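Local coordinates for protein 24-sterol C-methyltransferase (Haloferax volcanii, PDB 6F5Z) that is a putative S-adenosylmethionine-dependent methyltransferase that forms a complex with the activator Trm112 and binds S-adenosyl-L-homocysteine, at residues H121-I126 against R169-D174. Numbering follows the deposited sequence.
Sequences HTLEEI and REAFRD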
loop_
_atom_site.group_PDB
_atom_site.type_symbol
_atom_site.label_atom_id
_atom_site.label_comp_id
_atom_site.label_asym_id
_atom_site.label_seq_id
_atom_site.Cartn_x
_atom_site.Cartn_y
_atom_site.Cartn_z
ATOM N N HIS B 121 -9.766 -16.198 -12.197
ATOM C CA HIS B 121 -8.758 -17.267 -12.255
ATOM C C HIS B 121 -7.349 -16.671 -12.354
ATOM O O HIS B 121 -6.421 -17.172 -11.728
ATOM C CB HIS B 121 -9.032 -18.244 -13.398
ATOM C CG HIS B 121 -8.032 -19.355 -13.481
ATOM N ND1 HIS B 121 -7.867 -20.261 -12.444
ATOM C CD2 HIS B 121 -7.104 -19.612 -14.430
ATOM C CE1 HIS B 121 -6.882 -21.065 -12.824
ATOM N NE2 HIS B 121 -6.394 -20.710 -14.005
ATOM N N THR B 122 -7.212 -15.560 -13.083
ATOM C CA THR B 122 -5.883 -14.905 -13.146
ATOM C C THR B 122 -5.472 -14.473 -11.727
ATOM O O THR B 122 -4.314 -14.648 -11.367
ATOM C CB THR B 122 -5.913 -13.744 -14.136
ATOM O OG1 THR B 122 -6.109 -14.304 -15.451
ATOM C CG2 THR B 122 -4.604 -12.941 -14.121
ATOM N N LEU B 123 -6.396 -13.901 -10.921
ATOM C CA LEU B 123 -6.026 -13.525 -9.557
ATOM C C LEU B 123 -5.578 -14.728 -8.715
ATOM O O LEU B 123 -4.665 -14.629 -7.917
ATOM C CB LEU B 123 -7.169 -12.795 -8.862
ATOM C CG LEU B 123 -7.465 -11.413 -9.423
ATOM C CD1 LEU B 123 -8.790 -10.874 -8.911
ATOM C CD2 LEU B 123 -6.317 -10.420 -9.109
ATOM N N GLU B 124 -6.252 -15.877 -8.880
ATOM C CA GLU B 124 -5.876 -17.100 -8.171
ATOM C C GLU B 124 -4.474 -17.569 -8.621
ATOM O O GLU B 124 -3.670 -17.981 -7.781
ATOM C CB GLU B 124 -6.912 -18.195 -8.450
ATOM C CG GLU B 124 -8.252 -17.894 -7.790
ATOM C CD GLU B 124 -9.442 -18.622 -8.394
ATOM O OE1 GLU B 124 -9.236 -19.520 -9.246
ATOM O OE2 GLU B 124 -10.590 -18.233 -8.075
ATOM N N GLU B 125 -4.176 -17.418 -9.931
ATOM C CA GLU B 125 -2.856 -17.765 -10.476
ATOM C C GLU B 125 -1.770 -16.850 -9.907
ATOM O O GLU B 125 -0.651 -17.298 -9.632
ATOM C CB GLU B 125 -2.870 -17.662 -11.989
ATOM C CG GLU B 125 -3.420 -18.897 -12.692
ATOM C CD GLU B 125 -2.477 -20.076 -12.522
ATOM O OE1 GLU B 125 -1.478 -20.158 -13.276
ATOM O OE2 GLU B 125 -2.723 -20.897 -11.607
ATOM N N ILE B 126 -2.100 -15.565 -9.736
ATOM C CA ILE B 126 -1.135 -14.612 -9.148
ATOM C C ILE B 126 -0.878 -14.975 -7.682
ATOM O O ILE B 126 0.269 -15.019 -7.217
ATOM C CB ILE B 126 -1.670 -13.170 -9.329
ATOM C CG1 ILE B 126 -1.580 -12.777 -10.813
ATOM C CG2 ILE B 126 -0.881 -12.173 -8.483
ATOM C CD1 ILE B 126 -2.379 -11.534 -11.181
ATOM N N ARG B 169 -11.500 -4.839 -4.984
ATOM C CA ARG B 169 -11.141 -5.275 -3.621
ATOM C C ARG B 169 -11.784 -6.633 -3.313
ATOM O O ARG B 169 -11.122 -7.522 -2.760
ATOM C CB ARG B 169 -11.570 -4.232 -2.569
ATOM C CG ARG B 169 -10.940 -2.860 -2.791
ATOM C CD ARG B 169 -11.023 -1.925 -1.568
ATOM N NE ARG B 169 -12.386 -1.768 -1.056
ATOM C CZ ARG B 169 -13.268 -0.896 -1.543
ATOM N NH1 ARG B 169 -12.966 -0.153 -2.611
ATOM N NH2 ARG B 169 -14.471 -0.775 -0.987
ATOM N N GLU B 170 -13.072 -6.779 -3.682
ATOM C CA GLU B 170 -13.777 -8.025 -3.428
ATOM C C GLU B 170 -13.137 -9.177 -4.187
ATOM O O GLU B 170 -12.967 -10.259 -3.628
ATOM C CB GLU B 170 -15.255 -7.882 -3.836
ATOM C CG GLU B 170 -16.036 -6.871 -2.995
ATOM C CD GLU B 170 -17.322 -6.313 -3.597
ATOM O OE1 GLU B 170 -17.747 -6.784 -4.677
ATOM O OE2 GLU B 170 -17.905 -5.387 -2.989
ATOM N N ALA B 171 -12.756 -8.956 -5.469
ATOM C CA ALA B 171 -12.163 -10.041 -6.264
ATOM C C ALA B 171 -10.805 -10.433 -5.674
ATOM O O ALA B 171 -10.455 -11.614 -5.683
ATOM C CB ALA B 171 -11.966 -9.576 -7.698
ATOM N N PHE B 172 -10.003 -9.452 -5.211
ATOM C CA PHE B 172 -8.709 -9.798 -4.626
ATOM C C PHE B 172 -8.927 -10.685 -3.401
ATOM O O PHE B 172 -8.295 -11.726 -3.298
ATOM C CB PHE B 172 -7.991 -8.524 -4.173
ATOM C CG PHE B 172 -7.108 -7.882 -5.222
ATOM C CD1 PHE B 172 -7.534 -7.777 -6.540
ATOM C CD2 PHE B 172 -5.904 -7.298 -4.866
ATOM C CE1 PHE B 172 -6.740 -7.116 -7.509
ATOM C CE2 PHE B 172 -5.088 -6.695 -5.836
ATOM C CZ PHE B 172 -5.522 -6.582 -7.134
ATOM N N ARG B 173 -9.878 -10.306 -2.547
ATOM C CA ARG B 173 -10.123 -11.115 -1.336
ATOM C C ARG B 173 -10.650 -12.494 -1.729
ATOM O O ARG B 173 -10.254 -13.480 -1.107
ATOM C CB ARG B 173 -11.100 -10.407 -0.397
ATOM C CG ARG B 173 -10.540 -9.083 0.119
ATOM C CD ARG B 173 -11.345 -8.476 1.258
ATOM N NE ARG B 173 -10.841 -7.134 1.601
ATOM C CZ ARG B 173 -11.460 -5.992 1.307
ATOM N NH1 ARG B 173 -12.625 -6.003 0.664
ATOM N NH2 ARG B 173 -10.927 -4.833 1.664
ATOM N N ASP B 174 -11.547 -12.567 -2.758
ATOM C CA ASP B 174 -12.072 -13.878 -3.169
ATOM C C ASP B 174 -10.965 -14.804 -3.688
ATOM O O ASP B 174 -11.089 -16.037 -3.588
ATOM C CB ASP B 174 -13.203 -13.727 -4.183
ATOM C CG ASP B 174 -14.479 -13.140 -3.620
ATOM O OD1 ASP B 174 -14.617 -13.096 -2.377
ATOM O OD2 ASP B 174 -15.348 -12.718 -4.423
#
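The helical turn that presents Ala171 and Phe172 to Leu123 is closed by a short backbone hydrogen bond, Asp174 N to Glu170 O at 2.8 Å. No hydrogen bond joins 121-126 to 169-174; the contact is apolar, with the forked end of Leu123 at its centre. One prong, CD1, lies 3.6 Å from Ala171 CB, and the same methyl rests 3.7 Å from Ala171 O. Alanine suits this place because its single methyl lets the leucine come close to the opposing helix, where the CA atoms of Leu123 and Phe172 are 6.7 Å apart. The other prong, CD2, meets the Phe172 ring obliquely, 3.7 Å from CE1 and 3.9 Å from CD1, the two side chains crossing at about a right angle. Leu123 holds CG anti to its carbonyl carbon (chi1 -69°), which sends the branched end across the gap so that CD1 meets chiefly Ala171 and CD2 chiefly Phe172. The first side-chain bond of Phe172 points away from helix 119-129, yet the CD1-CE1 side of its long, flat side chain comes back to Leu123 CD2. That ring also touches Val179 of strand 178-185. The side chain of Leu123 is about 13 Å from the bound S-adenosyl-L-homocysteine. In this Rossmann-like methyltransferase domain, helix 119-129 links parallel strands 104-110 and 134-140, while helix 165-174 leads into strand 178-185; both helices pack on the same face of the sheet, where Leu123 and Phe172 both meet Phe136 of strand 134-140, the two phenylalanine ring planes about 20° apart.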